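Local coordinates for protein fructose-bisphosphate aldolase class I (Thermoproteus tenax, PDB 1W8S) that belongs to the class I aldolases of the DeoC/LacD family and folds as a TIM barrel with a ligand pocket, at residues A22-I27 / I76-G81; A41-I46 / E66-G71; F60-A65 / V93-V98; V109-Y114 / W121-E126. The protein carries 2 engineered substitutions. One frame throughout, in Å; residues are numbered along the deposited sequence.

All four contacts belong to one TIM-barrel chain. Contact 1 lies nearest its centre, about 9 Å off, and holds part of the ligand pocket. Contacts 1 and 3 are about 7 Å apart between centres and touch; strands 75-81 and 93-94 pair in the same sheet. Contact 4 continues along that sheet through strand 108-113, a parallel neighbour of 75-81. Contact 2 is the outer one, about 17 Å from the chain centre, and shares helix 62-68 with contact 3. Along the chain contact 2 falls between the two segments of contact 1. Contact 3 interleaves with both, and contact 4 comes last. The set runs from the pocket to the helical layer.

Contact 1: residues A22-I27 / I76-G81; sequences AYDHGI and ILKLNG. With FBP (1,6-di-O-phosphono-beta-D-fructofuranose), chain O.
D24 and K78 face each other across this buried contact, with the ligand beside D24. The first segment enters from strand 18-22. A22 comes first, its CB 3.7 Å from O3 of FBP. The next residue on the path, Y23, turns to the other side of the backbone, where its OH bonds to S40 O and to R166 of the second subunit.

D24 follows at the N-cap position of helix 25-28, but its carboxylate makes no capping bond. It is used for the ligand instead. CG sits between the backbone N and the carbonyl carbon (chi1 54°), and both oxygens reach FBP. OD1 accepts from O3 of FBP at 2.7 Å, and OD2 accepts from O4 of FBP at 3.0 Å. OD2 also has a long salt bridge to K78 NZ, 3.9 Å away. The lysine chain bends at chi2, and its NZ bonds to N80 O at 3.1 Å.

H25 meets the ligand with its ring edge. Its NE2 donates to O1P of FBP at 2.6 Å, nearly straight at 162°. A second, weak bond runs from the same NE2 to O1 of FBP. Past G26, I27 closes the contact on the helix. Its CD1 lies 4.3 Å from G81 C, and L171 of the second subunit packs on it too.

K177, K179, S202, G204, H29 and R232 also bond to FBP. Residues at the C-terminal ends of the barrel strands and in the segments after them gather round one ligand, as in the pocket of a TIM-barrel aldolase.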
# COMPACT_ATOMS: atom_id res chain seq x y z
N ALA E 22 -1.01 8.83 -32.02
CA ALA E 22 -1.29 8.74 -30.60
C ALA E 22 -2.73 9.15 -30.36
O ALA E 22 -3.17 10.17 -30.84
CB ALA E 22 -0.36 9.67 -29.85
N TYR E 23 -3.46 8.36 -29.58
CA TYR E 23 -4.85 8.60 -29.33
C TYR E 23 -5.28 8.17 -27.93
O TYR E 23 -6.37 7.63 -27.76
CB TYR E 23 -5.67 7.89 -30.37
CG TYR E 23 -7.11 8.29 -30.42
CD1 TYR E 23 -7.47 9.60 -30.69
CD2 TYR E 23 -8.12 7.35 -30.27
CE1 TYR E 23 -8.81 9.98 -30.81
CE2 TYR E 23 -9.48 7.71 -30.39
CZ TYR E 23 -9.81 9.03 -30.65
OH TYR E 23 -11.10 9.42 -30.78
N ASP E 24 -4.42 8.41 -26.94
CA ASP E 24 -4.80 8.26 -25.53
C ASP E 24 -5.39 9.53 -24.94
O ASP E 24 -5.69 9.57 -23.75
CB ASP E 24 -3.64 7.76 -24.63
CG ASP E 24 -2.38 8.62 -24.74
OD1 ASP E 24 -2.16 9.24 -25.82
OD2 ASP E 24 -1.54 8.71 -23.82
N HIS E 25 -5.62 10.54 -25.77
CA HIS E 25 -5.94 11.86 -25.27
C HIS E 25 -7.29 11.90 -24.56
O HIS E 25 -7.50 12.72 -23.68
CB HIS E 25 -5.91 12.86 -26.42
CG HIS E 25 -4.58 12.94 -27.11
ND1 HIS E 25 -3.98 11.85 -27.71
CD2 HIS E 25 -3.75 13.99 -27.32
CE1 HIS E 25 -2.82 12.22 -28.23
NE2 HIS E 25 -2.66 13.52 -28.02
N GLY E 26 -8.21 11.02 -24.92
CA GLY E 26 -9.52 11.01 -24.29
C GLY E 26 -9.48 10.90 -22.77
O GLY E 26 -10.34 11.43 -22.09
N ILE E 27 -8.49 10.19 -22.24
CA ILE E 27 -8.30 10.11 -20.79
C ILE E 27 -7.31 11.17 -20.30
O ILE E 27 -7.62 11.90 -19.40
CB ILE E 27 -7.96 8.66 -20.31
CG1 ILE E 27 -8.03 8.62 -18.75
CG2 ILE E 27 -6.61 8.26 -20.73
CD1 ILE E 27 -7.92 7.25 -18.12
N ILE E 76 -0.23 -0.16 -30.15
CA ILE E 76 0.49 0.01 -28.91
C ILE E 76 -0.60 0.29 -27.88
O ILE E 76 -1.33 1.28 -27.98
CB ILE E 76 1.46 1.16 -28.99
CG1 ILE E 76 2.44 0.93 -30.15
CG2 ILE E 76 2.22 1.33 -27.67
CD1 ILE E 76 3.49 2.03 -30.32
N LEU E 77 -0.74 -0.63 -26.92
CA LEU E 77 -1.71 -0.49 -25.83
C LEU E 77 -1.07 0.30 -24.69
O LEU E 77 -0.09 -0.13 -24.06
CB LEU E 77 -2.19 -1.85 -25.38
CG LEU E 77 -3.47 -2.05 -24.60
CD1 LEU E 77 -3.65 -1.05 -23.51
CD2 LEU E 77 -4.62 -1.96 -25.56
N LYS E 78 -1.57 1.52 -24.50
CA LYS E 78 -1.17 2.42 -23.44
C LYS E 78 -1.79 1.93 -22.14
O LYS E 78 -3.02 1.95 -21.99
CB LYS E 78 -1.72 3.81 -23.76
CG LYS E 78 -1.43 4.88 -22.72
CD LYS E 78 0.00 4.90 -22.38
CE LYS E 78 0.39 6.13 -21.52
NZ LYS E 78 -0.66 6.60 -20.65
N LEU E 79 -0.96 1.41 -21.24
CA LEU E 79 -1.45 0.65 -20.08
C LEU E 79 -1.94 1.51 -18.93
O LEU E 79 -2.84 1.10 -18.21
CB LEU E 79 -0.40 -0.33 -19.53
CG LEU E 79 0.08 -1.39 -20.51
CD1 LEU E 79 1.37 -1.98 -19.98
CD2 LEU E 79 -0.95 -2.46 -20.68
N ASN E 80 -1.32 2.67 -18.72
CA ASN E 80 -1.69 3.51 -17.60
C ASN E 80 -2.46 4.71 -18.11
O ASN E 80 -2.78 4.78 -19.28
CB ASN E 80 -0.54 3.87 -16.64
CG ASN E 80 0.69 4.51 -17.30
OD1 ASN E 80 0.82 4.55 -18.52
ND2 ASN E 80 1.62 4.96 -16.46
N GLY E 81 -2.81 5.63 -17.24
CA GLY E 81 -3.50 6.83 -17.67
C GLY E 81 -4.00 7.60 -16.48
O GLY E 81 -4.34 7.04 -15.43
P1 FBP O . 0.45 14.69 -28.97
O1P FBP O . -0.94 15.17 -29.14
O2P FBP O . 1.30 14.65 -30.28
O3P FBP O . 1.25 15.49 -27.95
O1 FBP O . 0.34 13.18 -28.46
C1 FBP O . 1.49 12.46 -28.08
C2 FBP O . 1.46 12.23 -26.56
O2 FBP O . 2.67 11.56 -26.14
C3 FBP O . 0.25 11.43 -26.07
O3 FBP O . 0.34 10.03 -26.26
C4 FBP O . 0.21 11.84 -24.60
O4 FBP O . -1.04 11.70 -23.96
C5 FBP O . 0.58 13.32 -24.69
O5 FBP O . 1.42 13.47 -25.85
C6 FBP O . 1.29 13.78 -23.42
O6 FBP O . 1.70 15.12 -23.59
P2 FBP O . 1.24 16.27 -22.54
O4P FBP O . 1.02 17.53 -23.35
O5P FBP O . 0.02 15.79 -21.76
O6P FBP O . 2.41 16.63 -21.60

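Contact 2: residues A41-I46 / E66-G71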
# COMPACT_ATOMS: atom_id res chain seq x y z
N ALA E 41 -13.08 12.56 -32.32
CA ALA E 41 -13.71 11.79 -31.21
C ALA E 41 -14.11 10.38 -31.58
O ALA E 41 -14.37 9.57 -30.70
CB ALA E 41 -14.95 12.52 -30.71
N ASP E 42 -14.19 10.09 -32.87
CA ASP E 42 -14.58 8.76 -33.36
C ASP E 42 -13.31 7.92 -33.61
O ASP E 42 -12.54 8.23 -34.55
CB ASP E 42 -15.36 8.95 -34.67
CG ASP E 42 -15.85 7.64 -35.25
OD1 ASP E 42 -15.53 6.57 -34.67
OD2 ASP E 42 -16.58 7.60 -36.26
N PRO E 43 -13.07 6.88 -32.79
CA PRO E 43 -11.88 6.05 -32.98
C PRO E 43 -11.83 5.37 -34.36
O PRO E 43 -10.73 5.13 -34.86
CB PRO E 43 -11.96 5.03 -31.83
CG PRO E 43 -12.79 5.64 -30.83
CD PRO E 43 -13.88 6.38 -31.66
N GLU E 44 -12.98 5.11 -34.99
CA GLU E 44 -12.99 4.56 -36.34
C GLU E 44 -12.32 5.51 -37.33
O GLU E 44 -11.60 5.08 -38.22
CB GLU E 44 -14.41 4.22 -36.82
CG GLU E 44 -15.14 3.19 -35.95
CD GLU E 44 -16.51 2.76 -36.50
OE1 GLU E 44 -17.08 1.82 -35.92
OE2 GLU E 44 -17.03 3.36 -37.47
N TYR E 45 -12.57 6.81 -37.18
CA TYR E 45 -11.93 7.83 -38.00
C TYR E 45 -10.42 7.82 -37.80
O TYR E 45 -9.67 7.91 -38.75
CB TYR E 45 -12.51 9.20 -37.64
CG TYR E 45 -11.74 10.38 -38.16
CD1 TYR E 45 -11.94 10.84 -39.47
CD2 TYR E 45 -10.84 11.03 -37.36
CE1 TYR E 45 -11.24 11.94 -39.94
CE2 TYR E 45 -10.14 12.11 -37.81
CZ TYR E 45 -10.32 12.56 -39.10
OH TYR E 45 -9.60 13.67 -39.49
N ILE E 46 -9.99 7.70 -36.55
CA ILE E 46 -8.56 7.62 -36.22
C ILE E 46 -7.85 6.42 -36.89
O ILE E 46 -6.72 6.55 -37.39
CB ILE E 46 -8.37 7.58 -34.71
CG1 ILE E 46 -8.91 8.86 -34.05
CG2 ILE E 46 -6.90 7.36 -34.34
CD1 ILE E 46 -8.21 10.13 -34.46
N GLU E 66 -10.53 -2.34 -27.02
CA GLU E 66 -11.51 -3.43 -26.91
C GLU E 66 -12.67 -3.18 -27.84
O GLU E 66 -13.14 -4.08 -28.50
CB GLU E 66 -12.04 -3.57 -25.48
CG GLU E 66 -13.02 -4.71 -25.25
CD GLU E 66 -13.49 -4.77 -23.81
OE1 GLU E 66 -14.30 -3.94 -23.40
OE2 GLU E 66 -13.02 -5.65 -23.07
N LYS E 67 -13.16 -1.94 -27.83
CA LYS E 67 -14.41 -1.61 -28.53
C LYS E 67 -14.23 -1.34 -30.03
O LYS E 67 -15.17 -1.50 -30.81
CB LYS E 67 -15.07 -0.39 -27.84
CG LYS E 67 -16.22 -0.71 -26.92
CD LYS E 67 -15.79 -1.52 -25.77
CE LYS E 67 -16.90 -1.72 -24.72
NZ LYS E 67 -16.18 -2.05 -23.42
N TYR E 68 -13.03 -0.91 -30.42
CA TYR E 68 -12.78 -0.41 -31.78
C TYR E 68 -11.65 -1.05 -32.58
O TYR E 68 -11.68 -1.01 -33.81
CB TYR E 68 -12.52 1.10 -31.74
CG TYR E 68 -13.72 1.92 -31.33
CD1 TYR E 68 -14.66 2.34 -32.26
CD2 TYR E 68 -13.92 2.24 -30.00
CE1 TYR E 68 -15.76 3.08 -31.88
CE2 TYR E 68 -15.02 2.98 -29.62
CZ TYR E 68 -15.93 3.39 -30.56
OH TYR E 68 -17.01 4.13 -30.17
N TYR E 69 -10.64 -1.60 -31.91
CA TYR E 69 -9.47 -2.08 -32.63
C TYR E 69 -9.87 -3.23 -33.52
O TYR E 69 -10.56 -4.14 -33.09
CB TYR E 69 -8.35 -2.54 -31.72
CG TYR E 69 -7.11 -2.89 -32.51
CD1 TYR E 69 -6.50 -1.95 -33.34
CD2 TYR E 69 -6.57 -4.17 -32.44
CE1 TYR E 69 -5.35 -2.25 -34.06
CE2 TYR E 69 -5.44 -4.50 -33.18
CZ TYR E 69 -4.81 -3.55 -33.96
OH TYR E 69 -3.69 -3.95 -34.65
N ASP E 70 -9.43 -3.14 -34.77
CA ASP E 70 -9.87 -4.01 -35.87
C ASP E 70 -8.70 -4.69 -36.58
O ASP E 70 -8.86 -5.28 -37.66
CB ASP E 70 -10.73 -3.20 -36.86
CG ASP E 70 -9.93 -2.14 -37.62
OD1 ASP E 70 -8.72 -1.91 -37.34
OD2 ASP E 70 -10.46 -1.48 -38.51
N GLY E 71 -7.51 -4.60 -36.00
CA GLY E 71 -6.33 -5.28 -36.54
C GLY E 71 -5.66 -4.64 -37.75
O GLY E 71 -4.68 -5.18 -38.25
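P43 sets the CB-CG-CD side of its ring over one face of Y68, a CH-pi contact between two helices of the outer layer of the TIM barrel. P43 is in the first turn of helix 43-53, and Y68 is in the last turn of helix 62-68. The proline CG stands 3.6 Å from the centroid of the Y68 ring and 10° off its normal, so it sits over the centre of one face. CB and CD lie over the same face. CB meets Y68 CG at 3.6 Å, and CD lies 3.8 Å from Y68 CZ, toward the hydroxyl end.

E44 takes the ring edge. Its CG comes near the ring plane, 3.8 Å from Y68 CD1. Beyond CG the glutamate chain is extended, and its carboxylate plane stands 77° from the ring plane. E44 touches the tyrosine through CG, not through its carboxylate.

Y68 CG lies anti to its carbonyl carbon (chi1 -67°), which swings the ring toward P43. The hydroxyl points past the proline to the second subunit, where OH bonds to K196 N. The ring is thus packed within its own chain and tethered at its tip to another. K67 and E66 pair with each other and also form salt bridges to the second subunit, K67 to D174 and E66 to K131.

Beside Y68, I64 of the same helix also packs on P43. D42 fixes the start of helix 43-53 as its N-cap. D42 OD1 accepts from E44 N at 3.0 Å, and the N-H meets it from above the carboxylate plane.

Contact 3: residues F60-A65 / V93-V98; sequences FQRGIA and VANCSV
This is a buried polar contact between the start of helix 62-68 and the turn that follows strand 93-94. R62 carries it. Its NH1 donates to N95 O at 2.9 Å, nearly straight at 164°. The bond lies in the guanidinium plane and falls on a lone pair of the carbonyl oxygen. C96 SG covers one face of the guanidinium, offset toward the rim, and lies 3.9 Å from R62 CB.

R62 CG lies between the backbone N and the carbonyl carbon (chi1 67°), and the chain bends at chi3. The folded chain runs past the N95 side chain in the opposite direction, with R62 CG 3.4 Å from N95 OD1. In this TIM barrel, R62 opens the helix that follows strand 57-60. Strand 93-94 pairs antiparallel with 75-81, as an addition to the parallel barrel.

A water bridges the backbone N of R62 and the side chain of N95. It accepts from R62 N at 2.7 Å and lies 2.6 Å from N95 OD1, to which it probably donates. It thus takes up the N-H of the first helical turn. R62 NH2 has a salt bridge to E100, which also accepts from the hydroxyl of the N-cap residue S97. K131 of the second subunit packs against R62.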
# COMPACT_ATOMS: atom_id res chain seq x y z
N PHE E 60 -3.67 3.26 -28.24
CA PHE E 60 -5.02 3.30 -27.64
C PHE E 60 -4.94 2.86 -26.16
O PHE E 60 -4.12 2.02 -25.82
CB PHE E 60 -5.96 2.28 -28.30
CG PHE E 60 -6.45 2.61 -29.71
CD1 PHE E 60 -6.28 3.87 -30.29
CD2 PHE E 60 -7.15 1.64 -30.42
CE1 PHE E 60 -6.75 4.11 -31.56
CE2 PHE E 60 -7.64 1.88 -31.67
CZ PHE E 60 -7.44 3.12 -32.25
N GLN E 61 -5.83 3.40 -25.34
CA GLN E 61 -6.14 2.82 -24.02
C GLN E 61 -6.99 1.57 -24.24
O GLN E 61 -7.58 1.37 -25.30
CB GLN E 61 -6.92 3.80 -23.13
CG GLN E 61 -6.28 5.15 -22.92
CD GLN E 61 -5.22 5.14 -21.86
OE1 GLN E 61 -5.15 4.23 -21.01
NE2 GLN E 61 -4.39 6.17 -21.89
N ARG E 62 -7.08 0.74 -23.21
CA ARG E 62 -7.73 -0.55 -23.29
C ARG E 62 -9.18 -0.51 -23.75
O ARG E 62 -9.60 -1.39 -24.45
CB ARG E 62 -7.68 -1.27 -21.95
CG ARG E 62 -8.51 -0.61 -20.82
CD ARG E 62 -8.70 -1.50 -19.58
NE ARG E 62 -9.18 -2.84 -19.95
CZ ARG E 62 -8.88 -3.94 -19.27
NH1 ARG E 62 -8.18 -3.88 -18.14
NH2 ARG E 62 -9.32 -5.11 -19.69
N GLY E 63 -9.91 0.53 -23.39
CA GLY E 63 -11.34 0.57 -23.70
C GLY E 63 -11.58 0.82 -25.19
O GLY E 63 -12.47 0.25 -25.80
N ILE E 64 -10.79 1.74 -25.75
CA ILE E 64 -10.81 2.01 -27.17
C ILE E 64 -10.30 0.81 -27.96
O ILE E 64 -10.86 0.47 -28.98
CB ILE E 64 -9.96 3.27 -27.52
CG1 ILE E 64 -10.44 4.51 -26.76
CG2 ILE E 64 -9.92 3.50 -29.03
CD1 ILE E 64 -11.78 4.95 -27.06
N ALA E 65 -9.22 0.19 -27.52
CA ALA E 65 -8.77 -1.04 -28.18
C ALA E 65 -9.87 -2.12 -28.16
O ALA E 65 -10.12 -2.77 -29.17
CB ALA E 65 -7.52 -1.56 -27.55
N VAL E 93 -1.35 5.18 -13.03
CA VAL E 93 -1.27 3.75 -12.73
C VAL E 93 -1.91 2.91 -13.83
O VAL E 93 -2.78 3.36 -14.56
CB VAL E 93 -1.91 3.39 -11.38
CG1 VAL E 93 -1.26 4.12 -10.26
CG2 VAL E 93 -3.36 3.66 -11.40
N ALA E 94 -1.49 1.65 -13.91
CA ALA E 94 -1.98 0.75 -14.92
C ALA E 94 -3.44 0.48 -14.72
O ALA E 94 -3.90 0.24 -13.60
CB ALA E 94 -1.20 -0.57 -14.88
N ASN E 95 -4.20 0.55 -15.80
CA ASN E 95 -5.60 0.13 -15.80
C ASN E 95 -5.80 -1.15 -16.60
O ASN E 95 -6.95 -1.59 -16.83
CB ASN E 95 -6.53 1.23 -16.35
CG ASN E 95 -6.17 1.65 -17.73
OD1 ASN E 95 -6.34 0.89 -18.68
ND2 ASN E 95 -5.69 2.87 -17.87
N CYS E 96 -4.69 -1.72 -17.05
CA CYS E 96 -4.65 -2.90 -17.93
C CYS E 96 -3.35 -3.63 -17.68
O CYS E 96 -2.33 -2.98 -17.41
CB CYS E 96 -4.68 -2.46 -19.39
SG CYS E 96 -4.97 -3.75 -20.62
N SER E 97 -3.38 -4.96 -17.81
CA SER E 97 -2.19 -5.81 -17.73
C SER E 97 -1.63 -6.06 -19.11
O SER E 97 -2.35 -5.90 -20.13
CB SER E 97 -2.50 -7.16 -17.12
OG SER E 97 -3.46 -7.88 -17.84
N VAL E 98 -0.38 -6.47 -19.16
CA VAL E 98 0.23 -6.88 -20.41
C VAL E 98 -0.50 -8.07 -20.97
O VAL E 98 -0.70 -8.16 -22.17
CB VAL E 98 1.71 -7.22 -20.20
CG1 VAL E 98 2.30 -7.90 -21.41
CG2 VAL E 98 2.47 -5.94 -19.83
O HOH W 1 -5.40 1.14 -21.11

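Contact 4: residues V109-Y114 / W121-E126; sequences VGYTIY and WKMFEE
M123 is the main bump of this contact. It points from helix 120-137 into the hollow between Y111, I113 and Y114 of segment 109-114. Its CB lies 4.2 Å from Y111 CE2 and 4.3 Å from I113 CG2. The M123 chain runs out to SD with chi2 extended (163°), which brings the sulfur to Y114. The bend at chi3 then turns CE toward Y114 CB and CD2. M123 SD is 3.6 Å from Y114 CD2 and meets that ring obliquely, a Met-aromatic contact. The buried Y114 N is near the sulfur and has no partner in the model.

On one flank of M123, the I113 side chain crosses F124 at about a right angle. I113 CD1 lies 4.2 Å from F124 CE1. G81 of the third subunit packs on F124 as well.

On the other flank, Y111 reaches the helix with its hydroxyl. OH donates to E126 OE1 at 2.6 Å, using the anti lone pair of that oxygen. The carboxylate stands at 90° to the ring plane. E126 OE1 also accepts from A94 N, so one oxygen joins the helix to two strands.

Strand and helix axes run nearly antiparallel, at 155° and 8.8 Å apart. This is the strand-to-helix packing of a beta-alpha-beta unit, here 108-113, 120-137 and 141-145 of the TIM barrel.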
# COMPACT_ATOMS: atom_id res chain seq x y z
N VAL E 109 3.34 -2.49 -25.81
CA VAL E 109 2.69 -1.80 -24.71
C VAL E 109 3.43 -0.53 -24.38
O VAL E 109 4.66 -0.41 -24.57
CB VAL E 109 2.54 -2.66 -23.43
CG1 VAL E 109 1.51 -3.78 -23.65
CG2 VAL E 109 3.87 -3.22 -22.96
N GLY E 110 2.67 0.44 -23.90
CA GLY E 110 3.19 1.73 -23.48
C GLY E 110 2.89 2.01 -22.04
O GLY E 110 1.86 1.62 -21.49
N TYR E 111 3.79 2.72 -21.39
CA TYR E 111 3.65 3.08 -19.99
C TYR E 111 4.32 4.44 -19.72
O TYR E 111 5.50 4.64 -20.03
CB TYR E 111 4.24 2.01 -19.06
CG TYR E 111 3.90 2.19 -17.59
CD1 TYR E 111 2.73 1.67 -17.07
CD2 TYR E 111 4.78 2.86 -16.70
CE1 TYR E 111 2.43 1.80 -15.71
CE2 TYR E 111 4.47 3.01 -15.38
CZ TYR E 111 3.29 2.50 -14.88
OH TYR E 111 3.02 2.65 -13.54
N THR E 112 3.54 5.36 -19.18
CA THR E 112 4.04 6.69 -18.81
C THR E 112 4.70 6.72 -17.45
O THR E 112 4.18 6.16 -16.47
CB THR E 112 2.90 7.72 -18.87
OG1 THR E 112 2.45 7.81 -20.23
CG2 THR E 112 3.41 9.11 -18.56
N ILE E 113 5.87 7.37 -17.39
CA ILE E 113 6.49 7.65 -16.11
C ILE E 113 6.71 9.15 -15.99
O ILE E 113 6.90 9.83 -17.00
CB ILE E 113 7.80 6.90 -15.90
CG1 ILE E 113 8.83 7.24 -17.01
CG2 ILE E 113 7.56 5.40 -15.83
CD1 ILE E 113 10.22 6.71 -16.75
N TYR E 114 6.64 9.65 -14.75
CA TYR E 114 6.90 11.07 -14.43
C TYR E 114 8.06 11.17 -13.42
O TYR E 114 7.85 11.38 -12.22
CB TYR E 114 5.67 11.77 -13.85
CG TYR E 114 4.44 11.67 -14.71
CD1 TYR E 114 4.40 12.21 -15.96
CD2 TYR E 114 3.28 11.03 -14.24
CE1 TYR E 114 3.23 12.11 -16.75
CE2 TYR E 114 2.13 10.92 -15.03
CZ TYR E 114 2.12 11.46 -16.27
OH TYR E 114 0.98 11.38 -17.04
N TRP E 121 8.34 6.79 -7.31
CA TRP E 121 8.48 5.42 -6.76
C TRP E 121 7.32 4.50 -7.13
O TRP E 121 7.52 3.30 -7.42
CB TRP E 121 8.69 5.49 -5.25
CG TRP E 121 7.54 6.05 -4.44
CD1 TRP E 121 7.38 7.35 -4.02
CD2 TRP E 121 6.37 5.35 -3.99
NE1 TRP E 121 6.21 7.48 -3.31
CE2 TRP E 121 5.56 6.28 -3.29
CE3 TRP E 121 5.94 4.03 -4.08
CZ2 TRP E 121 4.34 5.93 -2.71
CZ3 TRP E 121 4.73 3.68 -3.49
CH2 TRP E 121 3.95 4.63 -2.83
N LYS E 122 6.10 5.05 -7.14
CA LYS E 122 4.92 4.24 -7.45
C LYS E 122 4.93 3.75 -8.90
O LYS E 122 4.65 2.58 -9.16
CB LYS E 122 3.63 5.01 -7.08
CG LYS E 122 2.30 4.21 -7.35
CD LYS E 122 1.06 4.85 -6.64
CE LYS E 122 0.39 3.84 -5.65
NZ LYS E 122 -0.07 2.59 -6.37
N MET E 123 5.32 4.63 -9.84
CA MET E 123 5.41 4.27 -11.23
C MET E 123 6.61 3.38 -11.52
O MET E 123 6.47 2.43 -12.25
CB MET E 123 5.37 5.51 -12.13
CG MET E 123 4.00 6.20 -12.09
SD MET E 123 4.07 7.89 -12.71
CE MET E 123 4.85 8.75 -11.37
N PHE E 124 7.77 3.62 -10.89
CA PHE E 124 8.92 2.72 -11.07
C PHE E 124 8.58 1.31 -10.55
O PHE E 124 8.89 0.31 -11.19
CB PHE E 124 10.16 3.26 -10.36
CG PHE E 124 10.75 4.53 -10.97
CD1 PHE E 124 10.21 5.14 -12.11
CD2 PHE E 124 11.87 5.10 -10.40
CE1 PHE E 124 10.78 6.30 -12.63
CE2 PHE E 124 12.45 6.23 -10.94
CZ PHE E 124 11.90 6.84 -12.05
N GLU E 125 7.93 1.23 -9.40
CA GLU E 125 7.50 -0.06 -8.87
C GLU E 125 6.57 -0.86 -9.82
O GLU E 125 6.78 -2.07 -10.09
CB GLU E 125 6.84 0.16 -7.50
CG GLU E 125 6.22 -1.06 -6.89
CD GLU E 125 5.67 -0.81 -5.49
OE1 GLU E 125 5.91 0.27 -4.88
OE2 GLU E 125 4.99 -1.76 -5.00
N GLU E 126 5.55 -0.19 -10.34
CA GLU E 126 4.64 -0.82 -11.28
C GLU E 126 5.30 -1.15 -12.61
O GLU E 126 5.13 -2.26 -13.17
CB GLU E 126 3.44 0.07 -11.50
CG GLU E 126 2.37 -0.58 -12.34
CD GLU E 126 1.06 0.15 -12.17
OE1 GLU E 126 1.00 1.31 -12.63
OE2 GLU E 126 0.12 -0.41 -11.54